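Local coordinates for malate dehydrogenase (Entamoeba histolytica, PDB 3I0P), which probably catalyses the NAD-dependent interconversion of malate and oxaloacetate, at residues Y19-K24 with Y359-P364; G51-K56 with L346-E351; E29-M34 with N90-V95. One frame throughout, in Å; residues are numbered along the deposited sequence.

Contact 1 (Y19-K24 with Y359-P364)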
loop_
_atom_site.group_PDB
_atom_site.type_symbol
_atom_site.label_atom_id
_atom_site.label_comp_id
_atom_site.label_asym_id
_atom_site.label_seq_id
_atom_site.Cartn_x
_atom_site.Cartn_y
_atom_site.Cartn_z
ATOM N N TYR A 19 -10.063 -16.747 -27.305
ATOM C CA TYR A 19 -9.918 -18.142 -26.938
ATOM C C TYR A 19 -9.606 -19.036 -28.148
ATOM O O TYR A 19 -8.807 -19.972 -28.041
ATOM C CB TYR A 19 -11.188 -18.574 -26.213
ATOM C CG TYR A 19 -11.402 -20.052 -26.009
ATOM C CD1 TYR A 19 -10.679 -20.764 -25.050
ATOM C CD2 TYR A 19 -12.378 -20.729 -26.737
ATOM C CE1 TYR A 19 -10.902 -22.137 -24.849
ATOM C CE2 TYR A 19 -12.610 -22.094 -26.546
ATOM C CZ TYR A 19 -11.871 -22.786 -25.601
ATOM O OH TYR A 19 -12.110 -24.122 -25.417
ATOM N N GLN A 20 -10.222 -18.746 -29.296
ATOM C CA GLN A 20 -9.943 -19.521 -30.506
ATOM C C GLN A 20 -8.532 -19.250 -31.031
ATOM O O GLN A 20 -7.818 -20.182 -31.399
ATOM C CB GLN A 20 -10.988 -19.290 -31.602
ATOM C CG GLN A 20 -12.431 -19.691 -31.248
ATOM C CD GLN A 20 -12.615 -21.166 -30.888
ATOM O OE1 GLN A 20 -11.969 -22.057 -31.450
ATOM N NE2 GLN A 20 -13.530 -21.424 -29.951
ATOM N N VAL A 21 -8.122 -17.986 -31.044
ATOM C CA VAL A 21 -6.784 -17.644 -31.521
ATOM C C VAL A 21 -5.682 -18.238 -30.622
ATOM O O VAL A 21 -4.608 -18.638 -31.110
ATOM C CB VAL A 21 -6.603 -16.119 -31.709
ATOM C CG1 VAL A 21 -5.200 -15.797 -32.213
ATOM C CG2 VAL A 21 -7.637 -15.581 -32.680
ATOM N N LEU A 22 -5.959 -18.316 -29.322
ATOM C CA LEU A 22 -5.007 -18.885 -28.371
ATOM C C LEU A 22 -4.870 -20.394 -28.543
ATOM O O LEU A 22 -3.788 -20.947 -28.359
ATOM C CB LEU A 22 -5.392 -18.533 -26.933
ATOM C CG LEU A 22 -5.078 -17.119 -26.439
ATOM C CD1 LEU A 22 -5.941 -16.754 -25.231
ATOM C CD2 LEU A 22 -3.593 -16.983 -26.119
ATOM N N LEU A 23 -5.970 -21.057 -28.896
ATOM C CA LEU A 23 -5.927 -22.471 -29.263
ATOM C C LEU A 23 -5.118 -22.664 -30.539
ATOM O O LEU A 23 -4.234 -23.521 -30.589
ATOM C CB LEU A 23 -7.329 -23.030 -29.457
ATOM C CG LEU A 23 -8.171 -23.215 -28.202
ATOM C CD1 LEU A 23 -9.575 -23.679 -28.568
ATOM C CD2 LEU A 23 -7.498 -24.189 -27.242
ATOM N N LYS A 24 -5.404 -21.846 -31.551
ATOM C CA LYS A 24 -4.741 -21.945 -32.850
ATOM C C LYS A 24 -3.228 -21.806 -32.767
ATOM O O LYS A 24 -2.525 -22.473 -33.517
ATOM C CB LYS A 24 -5.304 -20.931 -33.844
ATOM C CG LYS A 24 -6.735 -21.204 -34.271
ATOM C CD LYS A 24 -6.864 -22.429 -35.165
ATOM C CE LYS A 24 -8.322 -22.633 -35.549
ATOM N NZ LYS A 24 -8.492 -23.627 -36.626
ATOM N N TYR A 359 -5.234 -17.451 -38.752
ATOM C CA TYR A 359 -5.540 -18.684 -38.004
ATOM C C TYR A 359 -6.890 -19.316 -38.318
ATOM O O TYR A 359 -7.305 -20.291 -37.666
ATOM C CB TYR A 359 -5.351 -18.459 -36.495
ATOM C CG TYR A 359 -3.979 -17.924 -36.204
ATOM C CD1 TYR A 359 -2.844 -18.734 -36.358
ATOM C CD2 TYR A 359 -3.801 -16.591 -35.836
ATOM C CE1 TYR A 359 -1.562 -18.229 -36.129
ATOM C CE2 TYR A 359 -2.531 -16.074 -35.603
ATOM C CZ TYR A 359 -1.416 -16.896 -35.751
ATOM O OH TYR A 359 -0.165 -16.374 -35.520
ATOM N N ASN A 360 -7.554 -18.767 -39.337
ATOM C CA ASN A 360 -8.879 -19.217 -39.749
ATOM C C ASN A 360 -9.838 -19.258 -38.556
ATOM O O ASN A 360 -10.439 -20.292 -38.242
ATOM C CB ASN A 360 -8.802 -20.571 -40.477
ATOM C CG ASN A 360 -10.088 -20.909 -41.221
ATOM O OD1 ASN A 360 -10.579 -20.116 -42.031
ATOM N ND2 ASN A 360 -10.642 -22.091 -40.946
ATOM N N VAL A 361 -9.935 -18.122 -37.875
ATOM C CA VAL A 361 -10.866 -17.945 -36.776
ATOM C C VAL A 361 -11.909 -16.934 -37.242
ATOM O O VAL A 361 -11.595 -15.760 -37.430
ATOM C CB VAL A 361 -10.158 -17.440 -35.503
ATOM C CG1 VAL A 361 -11.162 -17.198 -34.383
ATOM C CG2 VAL A 361 -9.093 -18.423 -35.060
ATOM N N PRO A 362 -13.154 -17.393 -37.437
ATOM C CA PRO A 362 -14.204 -16.567 -38.041
ATOM C C PRO A 362 -14.539 -15.322 -37.225
ATOM O O PRO A 362 -14.523 -15.350 -35.994
ATOM C CB PRO A 362 -15.417 -17.511 -38.099
ATOM C CG PRO A 362 -14.854 -18.897 -37.909
ATOM C CD PRO A 362 -13.667 -18.710 -37.017
ATOM N N LEU A 363 -14.827 -14.238 -37.936
ATOM C CA LEU A 363 -15.225 -12.980 -37.333
ATOM C C LEU A 363 -16.488 -12.489 -38.040
ATOM O O LEU A 363 -16.680 -12.776 -39.222
ATOM C CB LEU A 363 -14.096 -11.966 -37.488
ATOM C CG LEU A 363 -13.710 -11.079 -36.306
ATOM C CD1 LEU A 363 -13.773 -11.827 -34.979
ATOM C CD2 LEU A 363 -12.312 -10.559 -36.545
ATOM N N PRO A 364 -17.371 -11.768 -37.325
ATOM C CA PRO A 364 -18.588 -11.308 -38.010
ATOM C C PRO A 364 -18.403 -10.016 -38.831
ATOM O O PRO A 364 -19.387 -9.354 -39.170
ATOM C CB PRO A 364 -19.575 -11.103 -36.854
ATOM C CG PRO A 364 -18.697 -10.717 -35.693
ATOM C CD PRO A 364 -17.443 -11.551 -35.866
#
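Gln20, Val21 and Lys24 form the side of helix 11-24 against which Tyr359 and Val361 pack, and so join an N-terminal helix of the malate/L-lactate dehydrogenase fold to the tail that follows helix 346-359. It is a worked example of how a helix can hold an irregular tail through neighbouring residues and the one a turn further on. No hydrogen bond crosses.

Gln20 contributes its stem: CB lies 3.5 Å from CG1 of Val361. Beyond CG the chain bends (chi2 -60°) and the amide leaves the tail, its NE2 making a weak hydrogen bond back to Glu16 OE1.

Val21, which is buried, divides its two methyls between the partners. CG1 stands 4.0 Å from CD2 of Tyr359, approaching the ring obliquely, whereas CG2 is 4.0 Å from CG2 of Val361. The isopropyl group crosses both side chains at about a right angle, and Ile60 of helix 55-64 also packs on it.

A turn later comes Lys24, whose CB is 3.6 Å from CB of Tyr359. Its CG then reaches Val361 CG2 at 3.7 Å, the two side chains sliding past each other in opposite directions. What brings Val361 back to the helix is Asn360, the first residue to leave helical geometry after Tyr359; its positive phi (52°) turns the chain. Ser356 OG holds the carbonyl oxygen of Val361, and Phe17 packs on its side chain. A bend at chi2 (-70°) lays the rest of the lysine alongside the backbone at this turn. The methylenes, rather than the amino group, make the closest approach there, Lys24 CE lying 3.3 Å from Tyr359 O.

Contact 2 (G51-K56 with L346-E351)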
loop_
_atom_site.group_PDB
_atom_site.type_symbol
_atom_site.label_atom_id
_atom_site.label_comp_id
_atom_site.label_asym_id
_atom_site.label_seq_id
_atom_site.Cartn_x
_atom_site.Cartn_y
_atom_site.Cartn_z
ATOM N N GLY A 51 -6.494 -5.674 -22.341
ATOM C CA GLY A 51 -7.265 -6.764 -22.957
ATOM C C GLY A 51 -7.011 -6.848 -24.450
ATOM O O GLY A 51 -5.863 -6.790 -24.888
ATOM N N ILE A 52 -8.085 -6.948 -25.230
ATOM C CA ILE A 52 -8.008 -7.100 -26.695
ATOM C C ILE A 52 -7.105 -6.084 -27.421
ATOM O O ILE A 52 -6.436 -6.438 -28.386
ATOM C CB ILE A 52 -9.443 -7.205 -27.341
ATOM C CG1 ILE A 52 -9.392 -7.657 -28.807
ATOM C CG2 ILE A 52 -10.224 -5.912 -27.193
ATOM C CD1 ILE A 52 -8.828 -9.047 -29.033
ATOM N N GLN A 53 -7.068 -4.835 -26.952
ATOM C CA GLN A 53 -6.278 -3.776 -27.617
ATOM C C GLN A 53 -4.777 -4.015 -27.512
ATOM O O GLN A 53 -3.965 -3.256 -28.057
ATOM C CB GLN A 53 -6.644 -2.394 -27.077
ATOM C CG GLN A 53 -8.074 -2.007 -27.391
ATOM C CD GLN A 53 -8.462 -0.630 -26.881
ATOM O OE1 GLN A 53 -9.582 -0.434 -26.392
ATOM N NE2 GLN A 53 -7.546 0.337 -26.998
ATOM N N ARG A 54 -4.426 -5.102 -26.834
ATOM C CA ARG A 54 -3.046 -5.448 -26.578
ATOM C C ARG A 54 -2.854 -6.933 -26.846
ATOM O O ARG A 54 -1.774 -7.475 -26.656
ATOM C CB ARG A 54 -2.728 -5.115 -25.124
ATOM C CG ARG A 54 -1.337 -4.577 -24.867
ATOM C CD ARG A 54 -0.912 -3.472 -25.842
ATOM N NE ARG A 54 -1.602 -2.210 -25.601
ATOM C CZ ARG A 54 -1.597 -1.190 -26.454
ATOM N NH1 ARG A 54 -0.936 -1.297 -27.600
ATOM N NH2 ARG A 54 -2.250 -0.063 -26.170
ATOM N N PHE A 55 -3.913 -7.585 -27.306
ATOM C CA PHE A 55 -3.910 -9.019 -27.537
ATOM C C PHE A 55 -2.802 -9.422 -28.494
ATOM O O PHE A 55 -1.975 -10.278 -28.163
ATOM C CB PHE A 55 -5.273 -9.462 -28.080
ATOM C CG PHE A 55 -5.421 -10.944 -28.250
ATOM C CD1 PHE A 55 -5.152 -11.814 -27.199
ATOM C CD2 PHE A 55 -5.871 -11.466 -29.455
ATOM C CE1 PHE A 55 -5.302 -13.186 -27.352
ATOM C CE2 PHE A 55 -6.031 -12.828 -29.623
ATOM C CZ PHE A 55 -5.753 -13.696 -28.567
ATOM N N LYS A 56 -2.772 -8.785 -29.665
ATOM C CA LYS A 56 -1.811 -9.147 -30.699
ATOM C C LYS A 56 -0.339 -8.924 -30.309
ATOM O O LYS A 56 0.471 -9.859 -30.381
ATOM C CB LYS A 56 -2.112 -8.460 -32.030
ATOM C CG LYS A 56 -1.414 -9.166 -33.176
ATOM C CD LYS A 56 -1.420 -8.379 -34.465
ATOM C CE LYS A 56 -0.300 -8.880 -35.389
ATOM N NZ LYS A 56 1.048 -8.365 -34.998
ATOM N N LEU A 346 -9.730 1.422 -34.542
ATOM C CA LEU A 346 -9.570 0.821 -35.866
ATOM C C LEU A 346 -8.343 -0.080 -35.947
ATOM O O LEU A 346 -8.377 -1.129 -36.596
ATOM C CB LEU A 346 -9.459 1.917 -36.920
ATOM C CG LEU A 346 -10.194 1.650 -38.244
ATOM C CD1 LEU A 346 -11.656 2.177 -38.170
ATOM C CD2 LEU A 346 -9.416 2.238 -39.470
ATOM N N VAL A 347 -7.264 0.325 -35.281
ATOM C CA VAL A 347 -6.049 -0.499 -35.217
ATOM C C VAL A 347 -6.341 -1.888 -34.640
ATOM O O VAL A 347 -5.830 -2.880 -35.149
ATOM C CB VAL A 347 -4.862 0.227 -34.480
ATOM C CG1 VAL A 347 -5.179 0.498 -33.005
ATOM C CG2 VAL A 347 -3.561 -0.564 -34.625
ATOM N N THR A 348 -7.184 -1.952 -33.607
ATOM C CA THR A 348 -7.516 -3.212 -32.930
ATOM C C THR A 348 -8.357 -4.084 -33.856
ATOM O O THR A 348 -8.100 -5.289 -34.001
ATOM C CB THR A 348 -8.268 -2.987 -31.585
ATOM O OG1 THR A 348 -7.578 -2.014 -30.795
ATOM C CG2 THR A 348 -8.350 -4.273 -30.790
ATOM N N ILE A 349 -9.351 -3.463 -34.484
ATOM C CA ILE A 349 -10.180 -4.139 -35.470
ATOM C C ILE A 349 -9.304 -4.789 -36.532
ATOM O O ILE A 349 -9.490 -5.962 -36.876
ATOM C CB ILE A 349 -11.194 -3.163 -36.131
ATOM C CG1 ILE A 349 -12.160 -2.590 -35.084
ATOM C CG2 ILE A 349 -11.962 -3.852 -37.259
ATOM C CD1 ILE A 349 -12.981 -3.632 -34.338
ATOM N N ASN A 350 -8.334 -4.025 -37.029
ATOM C CA ASN A 350 -7.416 -4.501 -38.060
ATOM C C ASN A 350 -6.472 -5.590 -37.559
ATOM O O ASN A 350 -6.197 -6.561 -38.279
ATOM C CB ASN A 350 -6.688 -3.323 -38.717
ATOM C CG ASN A 350 -7.649 -2.420 -39.495
ATOM O OD1 ASN A 350 -8.624 -2.896 -40.084
ATOM N ND2 ASN A 350 -7.389 -1.118 -39.487
ATOM N N GLU A 351 -6.009 -5.458 -36.317
ATOM C CA GLU A 351 -5.264 -6.543 -35.689
ATOM C C GLU A 351 -6.092 -7.834 -35.616
ATOM O O GLU A 351 -5.570 -8.922 -35.888
ATOM C CB GLU A 351 -4.781 -6.152 -34.297
ATOM C CG GLU A 351 -3.600 -5.211 -34.282
ATOM C CD GLU A 351 -3.282 -4.719 -32.887
ATOM O OE1 GLU A 351 -4.024 -5.071 -31.950
ATOM O OE2 GLU A 351 -2.293 -3.978 -32.720
HETATM O O HOH W 1 -4.745 -7.126 -30.323
HETATM O O HOH W 2 -4.864 -2.848 -30.616
HETATM O O HOH W 3 -2.115 -5.440 -29.937
HETATM O O HOH W 4 -0.251 -5.177 -34.706
#
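Glu351 and Thr348, on the first turns of helix 346-359, face Lys56, Gln53 and Ile52 at the start of helix 55-64, where Arg54 is the N-cap residue. Two helix beginnings of the malate/L-lactate dehydrogenase fold meet here with no direct hydrogen bond between them, and the case illustrates how water can join polar groups that make no direct bond with each other.

Thr348 is oriented by a chi1 of -49°, which sets OG1 beside its own backbone N and sends CG2 the other way. The methyl is 4.1 Å from CG1 of Ile52, while the hydroxyl oxygen lies 3.4 Å from CG of Gln53. That glutamine runs on extended, crossing the threonine at about a right angle, and its side chain touches Asp48 and Pro345.

Glu351 is extended beyond CG (chi2 173°), which carries the carboxylate toward the 51-56 backbone, where waters bridge it to Ile52 O and Gln53 O. The aliphatic part of Lys56 passes over its stem, CD to Glu351 CG at 3.8 Å, and a final bend at chi4 (-78°) takes NZ away to a salt bridge with Asp61. Arg54 NH1, 5.9 Å from Glu351 OE2 and not in contact with it, may modestly favour the ionised carboxylate.

Water 2 makes three bonds: it accepts from Thr348 OG1 and donates to Gln53 O and to Glu351 OE1, the last at 2.7 Å. Water 1 accepts from Lys56 N at 2.7 Å and is placed to donate to Ile52 O and Glu351 OE1, although other acceptors compete for its protons. On the other carboxylate oxygen, water 4 accepts only a weak, long bond from Lys56 NZ and donates to Glu351 OE2 at 3.1 Å.

Contact 3 (E29-M34 with N90-V95)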
loop_
_atom_site.group_PDB
_atom_site.type_symbol
_atom_site.label_atom_id
_atom_site.label_comp_id
_atom_site.label_asym_id
_atom_site.label_seq_id
_atom_site.Cartn_x
_atom_site.Cartn_y
_atom_site.Cartn_z
ATOM N N GLU A 29 -5.671 -25.921 -23.632
ATOM C CA GLU A 29 -7.045 -25.429 -23.650
ATOM C C GLU A 29 -7.436 -24.679 -22.367
ATOM O O GLU A 29 -8.029 -23.589 -22.436
ATOM C CB GLU A 29 -8.034 -26.551 -23.971
ATOM C CG GLU A 29 -9.432 -26.046 -24.282
ATOM C CD GLU A 29 -10.315 -25.910 -23.053
ATOM O OE1 GLU A 29 -9.968 -26.453 -21.979
ATOM O OE2 GLU A 29 -11.377 -25.269 -23.168
ATOM N N GLU A 30 -7.114 -25.250 -21.209
ATOM C CA GLU A 30 -7.407 -24.570 -19.953
ATOM C C GLU A 30 -6.642 -23.239 -19.863
ATOM O O GLU A 30 -7.211 -22.230 -19.435
ATOM C CB GLU A 30 -7.119 -25.464 -18.749
ATOM C CG GLU A 30 -7.698 -24.925 -17.431
ATOM C CD GLU A 30 -7.295 -25.753 -16.210
ATOM O OE1 GLU A 30 -6.480 -26.706 -16.352
ATOM O OE2 GLU A 30 -7.806 -25.444 -15.105
ATOM N N ASN A 31 -5.371 -23.240 -20.282
ATOM C CA ASN A 31 -4.580 -22.010 -20.367
ATOM C C ASN A 31 -5.260 -20.929 -21.205
ATOM O O ASN A 31 -5.312 -19.768 -20.794
ATOM C CB ASN A 31 -3.178 -22.287 -20.914
ATOM C CG ASN A 31 -2.239 -22.916 -19.877
ATOM O OD1 ASN A 31 -2.656 -23.292 -18.771
ATOM N ND2 ASN A 31 -0.959 -23.043 -20.247
ATOM N N ALA A 32 -5.796 -21.304 -22.371
ATOM C CA ALA A 32 -6.511 -20.345 -23.219
ATOM C C ALA A 32 -7.668 -19.715 -22.454
ATOM O O ALA A 32 -7.899 -18.519 -22.570
ATOM C CB ALA A 32 -7.004 -20.996 -24.501
ATOM N N ARG A 33 -8.375 -20.524 -21.662
ATOM C CA ARG A 33 -9.492 -20.042 -20.857
ATOM C C ARG A 33 -9.073 -19.084 -19.739
ATOM O O ARG A 33 -9.692 -18.036 -19.558
ATOM C CB ARG A 33 -10.318 -21.203 -20.296
ATOM C CG ARG A 33 -11.526 -21.547 -21.151
ATOM C CD ARG A 33 -12.378 -22.629 -20.518
ATOM N NE ARG A 33 -11.661 -23.891 -20.382
ATOM C CZ ARG A 33 -11.539 -24.574 -19.249
ATOM N NH1 ARG A 33 -12.099 -24.138 -18.121
ATOM N NH2 ARG A 33 -10.865 -25.720 -19.249
ATOM N N MET A 34 -8.021 -19.436 -19.007
ATOM C CA MET A 34 -7.537 -18.592 -17.923
ATOM C C MET A 34 -7.100 -17.230 -18.456
ATOM O O MET A 34 -7.469 -16.207 -17.903
ATOM C CB MET A 34 -6.398 -19.275 -17.155
ATOM C CG MET A 34 -6.837 -20.465 -16.300
ATOM S SD MET A 34 -5.456 -21.173 -15.376
ATOM C CE MET A 34 -6.263 -22.425 -14.380
ATOM N N ASN A 90 7.963 -20.043 -17.541
ATOM C CA ASN A 90 7.823 -19.099 -18.658
ATOM C C ASN A 90 6.415 -19.112 -19.281
ATOM O O ASN A 90 6.230 -18.738 -20.441
ATOM C CB ASN A 90 8.952 -19.289 -19.704
ATOM C CG ASN A 90 8.900 -18.262 -20.840
ATOM O OD1 ASN A 90 8.988 -18.621 -22.006
ATOM N ND2 ASN A 90 8.751 -16.995 -20.502
ATOM N N GLY A 91 5.421 -19.517 -18.492
ATOM C CA GLY A 91 4.029 -19.493 -18.952
ATOM C C GLY A 91 3.383 -18.113 -18.915
ATOM O O GLY A 91 4.040 -17.103 -18.633
ATOM N N PHE A 92 2.086 -18.076 -19.206
ATOM C CA PHE A 92 1.290 -16.859 -19.095
ATOM C C PHE A 92 1.171 -16.436 -17.642
ATOM O O PHE A 92 0.858 -17.260 -16.773
ATOM C CB PHE A 92 -0.130 -17.115 -19.545
ATOM C CG PHE A 92 -0.284 -17.446 -20.992
ATOM C CD1 PHE A 92 -0.187 -16.448 -21.967
ATOM C CD2 PHE A 92 -0.618 -18.746 -21.378
ATOM C CE1 PHE A 92 -0.384 -16.756 -23.311
ATOM C CE2 PHE A 92 -0.825 -19.056 -22.711
ATOM C CZ PHE A 92 -0.707 -18.065 -23.681
ATOM N N GLY A 93 1.367 -15.148 -17.377
ATOM C CA GLY A 93 1.166 -14.627 -16.035
ATOM C C GLY A 93 -0.229 -14.929 -15.527
ATOM O O GLY A 93 -0.418 -15.180 -14.342
ATOM N N HIS A 94 -1.199 -14.908 -16.441
ATOM C CA HIS A 94 -2.609 -15.150 -16.123
ATOM C C HIS A 94 -2.805 -16.576 -15.674
ATOM O O HIS A 94 -3.622 -16.842 -14.789
ATOM C CB HIS A 94 -3.497 -14.879 -17.333
ATOM C CG HIS A 94 -2.951 -13.838 -18.253
ATOM N ND1 HIS A 94 -2.012 -14.127 -19.221
ATOM C CD2 HIS A 94 -3.189 -12.508 -18.342
ATOM C CE1 HIS A 94 -1.710 -13.022 -19.877
ATOM N NE2 HIS A 94 -2.410 -12.025 -19.365
ATOM N N VAL A 95 -2.044 -17.491 -16.274
ATOM C CA VAL A 95 -2.070 -18.893 -15.871
ATOM C C VAL A 95 -1.463 -19.036 -14.474
ATOM O O VAL A 95 -2.093 -19.595 -13.578
ATOM C CB VAL A 95 -1.364 -19.799 -16.913
ATOM C CG1 VAL A 95 -1.130 -21.206 -16.364
ATOM C CG2 VAL A 95 -2.180 -19.849 -18.202
#
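Asn31 and Val95 meet at about a right angle, the amide of one set across the isopropyl group of the other, where helix 29-45 packs on the start of helix 93-111 in the malate/L-lactate dehydrogenase fold. The pair is a worked example of an amide that bonds through one atom, ND2, and packs through the other, OD1. Both methyls of Val95 straddle the asparagine oxygen, CG1 and CG2 each lying 3.5 Å from Asn31 OD1. With chi1 at -77° the amide is carried toward Val95, and its ND2 is held by two carbonyl oxygens, those of Ala72 and Pro70, which should fix its rotation.

Phe92, the N-cap residue of helix 93-111, lies on another side of the asparagine stem: its ring is approached obliquely by Asn31 CB, 4.4 Å from CE2. Val35, Ser27 and Ile68 also touch the Phe92 side chain.

A turn further along helix 29-45, Met34 is extended beyond CG and runs past the backbone of Val95, SD lying 4.1 Å from its CA. His94 also starts toward helix 29-45 with its CB, but its ring leads away to meet Tyr59, with planes at about 55°; the side chain is about 8 Å from the bound NAD. What remains between the two residues is CB of His94, 4.2 Å from the carbonyl oxygen of Met34.

From the N terminus, residues 19-24 open the widest loop, which contact 1 closes only at the C-terminal tail, 359-364; contacts 2 and 3 both lie within it. Residues 29-34 come next, then 51-56, before contact 3 closes its short loop at 90-95 and contact 2 its long one at 346-351, so these two cross. Helix 11-24 links the set: Val21 and Leu22 of contact 1 pack on Phe55 of contact 2, while Tyr19 packs on Ala32 and probably hydrogen-bonds Glu29 of contact 3. Contacts 2 and 3 do not touch. Together they tie the N-terminal helices to helix 346-359, its tail and helix 93-111.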